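Local coordinates for protein putative thioesterase II (Thermobifida fusca, PDB 3BBJ) that probably hydrolyses acyl-CoA or related acyl thioesters, at residues 44-49 against 104-109; 192-197 against 231-236; 197-202 against 260-265. One frame throughout, in Å; residues are numbered along the deposited sequence.

Contact 1 (44-49 against 104-109); sequences VLQRSA and GTLATA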
loop_
_atom_site.group_PDB
_atom_site.type_symbol
_atom_site.label_atom_id
_atom_site.label_comp_id
_atom_site.label_asym_id
_atom_site.label_seq_id
_atom_site.Cartn_x
_atom_site.Cartn_y
_atom_site.Cartn_z
ATOM N N VAL A 44 13.021 12.167 4.576
ATOM C CA VAL A 44 14.470 12.095 4.422
ATOM C C VAL A 44 14.854 11.009 3.417
ATOM O O VAL A 44 15.728 11.222 2.568
ATOM C CB VAL A 44 15.144 11.839 5.794
ATOM C CG1 VAL A 44 16.537 11.251 5.623
ATOM C CG2 VAL A 44 15.193 13.131 6.611
ATOM N N LEU A 45 14.210 9.849 3.506
ATOM C CA LEU A 45 14.493 8.770 2.581
ATOM C C LEU A 45 14.020 9.150 1.187
ATOM O O LEU A 45 14.695 8.849 0.203
ATOM C CB LEU A 45 13.833 7.466 3.021
ATOM C CG LEU A 45 14.382 6.710 4.234
ATOM C CD1 LEU A 45 13.721 5.316 4.266
ATOM C CD2 LEU A 45 15.915 6.585 4.206
ATOM N N GLN A 46 12.883 9.838 1.090
ATOM C CA GLN A 46 12.401 10.271 -0.219
ATOM C C GLN A 46 13.450 11.120 -0.907
ATOM O O GLN A 46 13.651 10.978 -2.120
ATOM C CB GLN A 46 11.071 11.041 -0.119
ATOM C CG GLN A 46 10.547 11.554 -1.479
ATOM C CD GLN A 46 9.153 12.170 -1.394
ATOM O OE1 GLN A 46 8.181 11.486 -1.092
ATOM N NE2 GLN A 46 9.051 13.470 -1.695
ATOM N N ARG A 47 14.083 12.017 -0.140
ATOM C CA ARG A 47 15.105 12.924 -0.677
ATOM C C ARG A 47 16.292 12.179 -1.255
ATOM O O ARG A 47 16.808 12.535 -2.312
ATOM C CB ARG A 47 15.612 13.894 0.403
ATOM C CG ARG A 47 14.697 15.064 0.628
ATOM C CD ARG A 47 15.414 16.276 1.201
ATOM N NE ARG A 47 14.725 17.501 0.801
ATOM C CZ ARG A 47 13.662 18.025 1.408
ATOM N NH1 ARG A 47 13.125 17.452 2.476
ATOM N NH2 ARG A 47 13.118 19.141 0.932
ATOM N N SER A 48 16.730 11.153 -0.536
ATOM C CA SER A 48 17.829 10.332 -0.980
ATOM C C SER A 48 17.515 9.659 -2.304
ATOM O O SER A 48 18.377 9.545 -3.173
ATOM C CB SER A 48 18.139 9.263 0.072
ATOM O OG SER A 48 17.026 8.415 0.305
ATOM N N ALA A 49 16.276 9.213 -2.453
ATOM C CA ALA A 49 15.875 8.458 -3.628
ATOM C C ALA A 49 15.802 9.316 -4.874
ATOM O O ALA A 49 16.229 8.899 -5.948
ATOM C CB ALA A 49 14.553 7.766 -3.382
ATOM N N GLY A 104 12.717 1.859 2.345
ATOM C CA GLY A 104 11.718 2.275 1.380
ATOM C C GLY A 104 12.129 1.890 -0.035
ATOM O O GLY A 104 13.320 1.780 -0.330
ATOM N N THR A 105 11.142 1.594 -0.885
ATOM C CA THR A 105 11.389 1.407 -2.310
ATOM C C THR A 105 10.425 2.379 -2.966
ATOM O O THR A 105 9.276 2.475 -2.573
ATOM C CB THR A 105 11.205 -0.042 -2.757
ATOM O OG1 THR A 105 12.031 -0.876 -1.936
ATOM C CG2 THR A 105 11.609 -0.222 -4.241
ATOM N N LEU A 106 10.940 3.173 -3.889
ATOM C CA LEU A 106 10.176 4.241 -4.485
ATOM C C LEU A 106 10.208 4.153 -5.986
ATOM O O LEU A 106 11.286 4.121 -6.593
ATOM C CB LEU A 106 10.704 5.626 -4.038
ATOM C CG LEU A 106 10.542 6.033 -2.558
ATOM C CD1 LEU A 106 11.577 5.348 -1.674
ATOM C CD2 LEU A 106 10.635 7.531 -2.384
ATOM N N ALA A 107 9.012 4.096 -6.576
ATOM C CA ALA A 107 8.862 4.177 -8.014
ATOM C C ALA A 107 8.832 5.669 -8.284
ATOM O O ALA A 107 7.900 6.363 -7.845
ATOM C CB ALA A 107 7.567 3.506 -8.484
ATOM N N THR A 108 9.862 6.166 -8.975
ATOM C CA THR A 108 9.923 7.580 -9.336
ATOM C C THR A 108 9.622 7.733 -10.811
ATOM O O THR A 108 9.993 6.883 -11.630
ATOM C CB THR A 108 11.291 8.245 -9.029
ATOM O OG1 THR A 108 12.214 7.957 -10.078
ATOM C CG2 THR A 108 11.862 7.771 -7.674
ATOM N N ALA A 109 8.924 8.815 -11.124
ATOM C CA ALA A 109 8.559 9.165 -12.491
ATOM C C ALA A 109 8.393 10.693 -12.510
ATOM O O ALA A 109 8.614 11.347 -11.503
ATOM C CB ALA A 109 7.275 8.471 -12.898
#
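Leu106 reaches from strand 99-109 to helix 38-51 and lays its CD2 methyl against it, 3.9 Å from CA of Gln46 and 4.0 Å from CB of Ala49. With CG anti to its own carbonyl carbon (chi1 -67°), the leucine turns both methyls to the helix, and CD1 of Leu106 also comes to 4.2 Å from CB of Ala49. Alanine suits this place because a single methyl lets the branched leucine close up to the helix. The stem of Gln46 crosses Leu106 at about a right angle, its CG lying 4.1 Å from Leu106 CD2. The glutamine chain runs on extended, so that its aliphatic part packs here while NE2 is carried away to a hydrogen bond with the carbonyl O of Leu192, which gives that amide nitrogen a partner in a buried setting. One turn before Ala49, Leu45 sets CD1 4.1 Å from the backbone N of Gly104, where the strand offers no side chain and the methyl can lie over bare backbone. The axes of segments 44-49 and 104-109 come within 9.3 Å and cross at -52°. This is the hotdog fold: helix 38-51 is the sausage, wrapped by antiparallel strands, with 57-65 and 88-96 flanking 99-109 and helix 191-198 packed alongside.

Contact 2 (192-197 against 231-236); sequences LAFLPL and GPLAFR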
loop_
_atom_site.group_PDB
_atom_site.type_symbol
_atom_site.label_atom_id
_atom_site.label_comp_id
_atom_site.label_asym_id
_atom_site.label_seq_id
_atom_site.Cartn_x
_atom_site.Cartn_y
_atom_site.Cartn_z
ATOM N N LEU A 192 5.534 18.710 -2.267
ATOM C CA LEU A 192 5.857 17.331 -2.618
ATOM C C LEU A 192 6.796 16.720 -1.617
ATOM O O LEU A 192 6.712 15.523 -1.326
ATOM C CB LEU A 192 6.466 17.265 -4.008
ATOM C CG LEU A 192 5.481 17.624 -5.114
ATOM C CD1 LEU A 192 6.240 18.037 -6.388
ATOM C CD2 LEU A 192 4.540 16.436 -5.357
ATOM N N ALA A 193 7.691 17.554 -1.095
ATOM C CA ALA A 193 8.657 17.131 -0.085
ATOM C C ALA A 193 7.947 16.797 1.222
ATOM O O ALA A 193 8.393 15.950 1.975
ATOM C CB ALA A 193 9.703 18.244 0.140
ATOM N N PHE A 194 6.822 17.469 1.461
ATOM C CA PHE A 194 6.062 17.382 2.723
ATOM C C PHE A 194 5.014 16.266 2.738
ATOM O O PHE A 194 4.595 15.830 3.805
ATOM C CB PHE A 194 5.400 18.746 2.975
ATOM C CG PHE A 194 4.324 18.750 4.044
ATOM C CD1 PHE A 194 4.638 18.526 5.373
ATOM C CD2 PHE A 194 3.006 19.069 3.714
ATOM C CE1 PHE A 194 3.646 18.559 6.359
ATOM C CE2 PHE A 194 2.000 19.110 4.693
ATOM C CZ PHE A 194 2.324 18.858 6.018
ATOM N N LEU A 195 4.597 15.798 1.562
ATOM C CA LEU A 195 3.581 14.736 1.483
ATOM C C LEU A 195 3.930 13.496 2.327
ATOM O O LEU A 195 3.083 13.013 3.080
ATOM C CB LEU A 195 3.270 14.370 0.021
ATOM C CG LEU A 195 2.519 15.444 -0.789
ATOM C CD1 LEU A 195 2.235 15.004 -2.196
ATOM C CD2 LEU A 195 1.209 15.821 -0.100
ATOM N N PRO A 196 5.174 12.994 2.232
ATOM C CA PRO A 196 5.524 11.809 3.044
ATOM C C PRO A 196 5.379 12.006 4.557
ATOM O O PRO A 196 5.068 11.038 5.289
ATOM C CB PRO A 196 6.976 11.499 2.649
ATOM C CG PRO A 196 7.480 12.714 1.894
ATOM C CD PRO A 196 6.281 13.454 1.367
ATOM N N LEU A 197 5.585 13.235 5.040
ATOM C CA LEU A 197 5.316 13.543 6.450
ATOM C C LEU A 197 3.818 13.699 6.686
ATOM O O LEU A 197 3.271 13.173 7.664
ATOM C CB LEU A 197 6.044 14.821 6.913
ATOM C CG LEU A 197 5.729 15.335 8.337
ATOM C CD1 LEU A 197 5.947 14.265 9.377
ATOM C CD2 LEU A 197 6.560 16.542 8.691
ATOM N N GLY A 231 0.223 25.106 -0.099
ATOM C CA GLY A 231 -0.878 25.430 0.792
ATOM C C GLY A 231 -1.315 24.236 1.609
ATOM O O GLY A 231 -0.843 23.104 1.376
ATOM N N PRO A 232 -2.233 24.470 2.567
ATOM C CA PRO A 232 -2.670 23.404 3.442
ATOM C C PRO A 232 -3.366 22.299 2.654
ATOM O O PRO A 232 -4.041 22.567 1.652
ATOM C CB PRO A 232 -3.658 24.108 4.385
ATOM C CG PRO A 232 -4.097 25.299 3.671
ATOM C CD PRO A 232 -2.916 25.734 2.878
ATOM N N LEU A 233 -3.203 21.067 3.113
ATOM C CA LEU A 233 -3.853 19.927 2.471
ATOM C C LEU A 233 -5.087 19.526 3.259
ATOM O O LEU A 233 -5.057 19.512 4.491
ATOM C CB LEU A 233 -2.871 18.763 2.363
ATOM C CG LEU A 233 -1.660 19.130 1.495
ATOM C CD1 LEU A 233 -0.493 18.162 1.648
ATOM C CD2 LEU A 233 -2.094 19.246 0.049
ATOM N N ALA A 234 -6.176 19.248 2.545
ATOM C CA ALA A 234 -7.366 18.644 3.136
ATOM C C ALA A 234 -7.072 17.146 3.303
ATOM O O ALA A 234 -6.507 16.530 2.387
ATOM C CB ALA A 234 -8.577 18.839 2.221
ATOM N N PHE A 235 -7.465 16.566 4.445
ATOM C CA PHE A 235 -7.204 15.163 4.728
ATOM C C PHE A 235 -8.452 14.435 5.166
ATOM O O PHE A 235 -9.405 15.037 5.628
ATOM C CB PHE A 235 -6.133 14.999 5.817
ATOM C CG PHE A 235 -6.597 15.398 7.228
ATOM C CD1 PHE A 235 -7.276 14.494 8.046
ATOM C CD2 PHE A 235 -6.320 16.656 7.739
ATOM C CE1 PHE A 235 -7.704 14.864 9.322
ATOM C CE2 PHE A 235 -6.734 17.019 9.017
ATOM C CZ PHE A 235 -7.431 16.125 9.800
ATOM N N ARG A 236 -8.426 13.114 4.997
ATOM C CA ARG A 236 -9.449 12.238 5.537
ATOM C C ARG A 236 -8.747 10.963 5.918
ATOM O O ARG A 236 -7.964 10.414 5.112
ATOM C CB ARG A 236 -10.550 11.930 4.528
ATOM C CG ARG A 236 -11.568 10.919 5.075
ATOM C CD ARG A 236 -12.460 10.265 4.023
ATOM N NE ARG A 236 -11.729 9.972 2.785
ATOM C CZ ARG A 236 -12.151 9.170 1.817
ATOM N NH1 ARG A 236 -13.305 8.512 1.934
ATOM N NH2 ARG A 236 -11.393 9.009 0.733
#
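Leu195 and Leu233 meet methyl to methyl, CD2 of Leu195 lying 3.4 Å from CD1 of Leu233, a short approach for two methyls, so the exact spacing is best read with caution. The two side chains cross at about a right angle. In Leu195 a chi2 of -179° sets CD1 anti to CA and leaves the second branch, CD2, turned to Leu233, although the CB of Leu195 does not point there. Leucine suits both buried places: CA of Leu195 and CA of Leu233 are 9.1 Å apart, a gap that two leucines can bridge. These residues belong to the second hotdog unit, in which helix 191-198 lies against antiparallel strands, 233-243 among them, and Leu195 also touches Trp222 and Leu224 of strand 217-224. The aliphatic-aromatic part of the contact uses the same methyl of Leu233. CD1 of Leu233 stands 4.0 Å from CE2 and 4.2 Å from CD2 of Phe194, approaching the ring obliquely. The phenylalanine has CG anti to its backbone N (chi1 166°), which swings the ring toward the strand, and the ring and the leucine run alongside with opposite headings. Beyond Leu233, the broad ring of Phe194 also reaches Asp179 and Leu180 of strand 173-180.

Contact 3 (197-202 against 260-265); sequences LAVDAL and LVAQSR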
loop_
_atom_site.group_PDB
_atom_site.type_symbol
_atom_site.label_atom_id
_atom_site.label_comp_id
_atom_site.label_asym_id
_atom_site.label_seq_id
_atom_site.Cartn_x
_atom_site.Cartn_y
_atom_site.Cartn_z
ATOM N N LEU A 197 5.585 13.235 5.040
ATOM C CA LEU A 197 5.316 13.543 6.450
ATOM C C LEU A 197 3.818 13.699 6.686
ATOM O O LEU A 197 3.271 13.173 7.664
ATOM C CB LEU A 197 6.044 14.821 6.913
ATOM C CG LEU A 197 5.729 15.335 8.337
ATOM C CD1 LEU A 197 5.947 14.265 9.377
ATOM C CD2 LEU A 197 6.560 16.542 8.691
ATOM N N ALA A 198 3.166 14.435 5.797
ATOM C CA ALA A 198 1.723 14.702 5.881
ATOM C C ALA A 198 0.896 13.438 6.051
ATOM O O ALA A 198 0.016 13.387 6.890
ATOM C CB ALA A 198 1.268 15.470 4.653
ATOM N N VAL A 199 1.202 12.399 5.288
ATOM C CA VAL A 199 0.430 11.157 5.332
ATOM C C VAL A 199 0.497 10.473 6.708
ATOM O O VAL A 199 -0.342 9.624 7.015
ATOM C CB VAL A 199 0.900 10.131 4.240
ATOM C CG1 VAL A 199 0.935 10.749 2.870
ATOM C CG2 VAL A 199 2.262 9.590 4.549
ATOM N N ASP A 200 1.523 10.810 7.493
ATOM C CA ASP A 200 1.728 10.267 8.842
ATOM C C ASP A 200 1.732 11.366 9.897
ATOM O O ASP A 200 2.274 11.174 10.981
ATOM C CB ASP A 200 3.072 9.514 8.938
ATOM C CG ASP A 200 3.167 8.632 10.193
ATOM O OD1 ASP A 200 2.150 8.022 10.598
ATOM O OD2 ASP A 200 4.261 8.524 10.764
ATOM N N ALA A 201 1.120 12.505 9.602
ATOM C CA ALA A 201 1.147 13.628 10.545
ATOM C C ALA A 201 -0.152 13.794 11.344
ATOM O O ALA A 201 -0.329 14.825 12.019
ATOM C CB ALA A 201 1.485 14.936 9.799
ATOM N N LEU A 202 -1.041 12.792 11.286
ATOM C CA LEU A 202 -2.350 12.896 11.955
ATOM C C LEU A 202 -2.488 11.938 13.141
ATOM O O LEU A 202 -1.695 11.003 13.284
ATOM C CB LEU A 202 -3.466 12.595 10.961
ATOM C CG LEU A 202 -3.383 13.144 9.542
ATOM C CD1 LEU A 202 -4.283 12.282 8.637
ATOM C CD2 LEU A 202 -3.761 14.647 9.506
ATOM N N LEU A 260 -7.156 15.371 -5.771
ATOM C CA LEU A 260 -6.533 14.296 -5.013
ATOM C C LEU A 260 -5.035 14.266 -5.355
ATOM O O LEU A 260 -4.662 14.150 -6.526
ATOM C CB LEU A 260 -7.196 12.950 -5.341
ATOM C CG LEU A 260 -6.643 11.689 -4.668
ATOM C CD1 LEU A 260 -6.905 11.713 -3.133
ATOM C CD2 LEU A 260 -7.193 10.388 -5.333
ATOM N N VAL A 261 -4.194 14.378 -4.334
ATOM C CA VAL A 261 -2.741 14.366 -4.526
ATOM C C VAL A 261 -2.033 13.159 -3.891
ATOM O O VAL A 261 -1.001 12.756 -4.383
ATOM C CB VAL A 261 -2.067 15.692 -4.006
ATOM C CG1 VAL A 261 -2.564 16.900 -4.783
ATOM C CG2 VAL A 261 -2.332 15.887 -2.527
ATOM N N ALA A 262 -2.571 12.611 -2.801
ATOM C CA ALA A 262 -1.958 11.464 -2.075
ATOM C C ALA A 262 -2.998 10.448 -1.605
ATOM O O ALA A 262 -4.071 10.831 -1.149
ATOM C CB ALA A 262 -1.173 11.944 -0.853
ATOM N N GLN A 263 -2.651 9.163 -1.728
ATOM C CA GLN A 263 -3.446 8.037 -1.218
ATOM C C GLN A 263 -2.460 7.158 -0.461
ATOM O O GLN A 263 -1.512 6.636 -1.045
ATOM C CB GLN A 263 -4.048 7.196 -2.337
ATOM C CG GLN A 263 -5.116 7.859 -3.173
ATOM C CD GLN A 263 -5.555 6.975 -4.318
ATOM O OE1 GLN A 263 -4.825 6.791 -5.302
ATOM N NE2 GLN A 263 -6.755 6.428 -4.209
ATOM N N SER A 264 -2.700 7.014 0.836
ATOM C CA SER A 264 -1.802 6.329 1.738
ATOM C C SER A 264 -2.577 5.284 2.518
ATOM O O SER A 264 -3.712 5.497 2.903
ATOM C CB SER A 264 -1.190 7.349 2.720
ATOM O OG SER A 264 -0.178 6.785 3.550
ATOM N N ARG A 265 -1.975 4.130 2.699
ATOM C CA ARG A 265 -2.510 3.143 3.611
ATOM C C ARG A 265 -1.314 2.623 4.437
ATOM O O ARG A 265 -0.280 2.263 3.865
ATOM C CB ARG A 265 -3.282 2.008 2.874
ATOM C CG ARG A 265 -3.886 0.962 3.900
ATOM C CD ARG A 265 -4.781 -0.204 3.362
ATOM N NE ARG A 265 -5.916 0.205 2.506
ATOM C CZ ARG A 265 -6.215 -0.336 1.316
ATOM N NH1 ARG A 265 -5.494 -1.345 0.819
ATOM N NH2 ARG A 265 -7.253 0.123 0.613
#
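In the second hotdog unit of this double hotdog protein, the turn at the C-terminal end of helix 191-198 rests on strand 260-269, one of the antiparallel strands that curve round the helix. Residues 198-201 form a type I beta turn, in which the N of Ala201 bonds to the O of Ala198 at 3.1 Å. The turn holds Val199 over the strand, its CB pointing toward Ser264, and the CA atoms of Val199 and Ser264 lie 6.4 Å apart. Valine suits this place because its branching at CB gives a short, broad apolar surface close to the backbone, enough to cover a strand this near. CG1 of Val199 is anti to the carbonyl carbon (chi1 -52°) and extends along the strand to CB of Ala262, a looser contact at 4.4 Å. The small side chains of Ala262 and Ser264 leave room for the turn, and both also touch Trp222 of the adjacent strand 217-224. Within the strand, Val261 and Ala262 both face Leu253, a classic beta bulge. Next in the turn, Asp200 carries its carboxylate off to the N of Gly39 and to NE2 of Gln266, tying the turn to helix 38-51 and to the same strand farther along. Ser264 has OG anti to its backbone N, which brings the oxygen up beside the valine in van der Waals contact, 3.6 Å from Val199 CB and 3.8 Å from Val199 CG2.

How the contacts relate
All three contacts are buried and set a helix, or the turn at its end, on antiparallel strands, but they serve two hotdog units. Contact 1 belongs to the first, around helix 38-51; contacts 2 and 3 both use helix 191-198, and their centres lie only about 6 Å apart. Contacts 1 and 2 touch, Arg47 packing on Ala193, where the two helices lie side by side. Contact 1 buries about twice the area of either other contact. Contact 2 is wholly apolar, whereas contact 3, nearest the centre of the chain, includes a serine hydroxyl. Other residues of the strands in contacts 1 and 3 touch the second subunit, while contact 2 lies within its own chain.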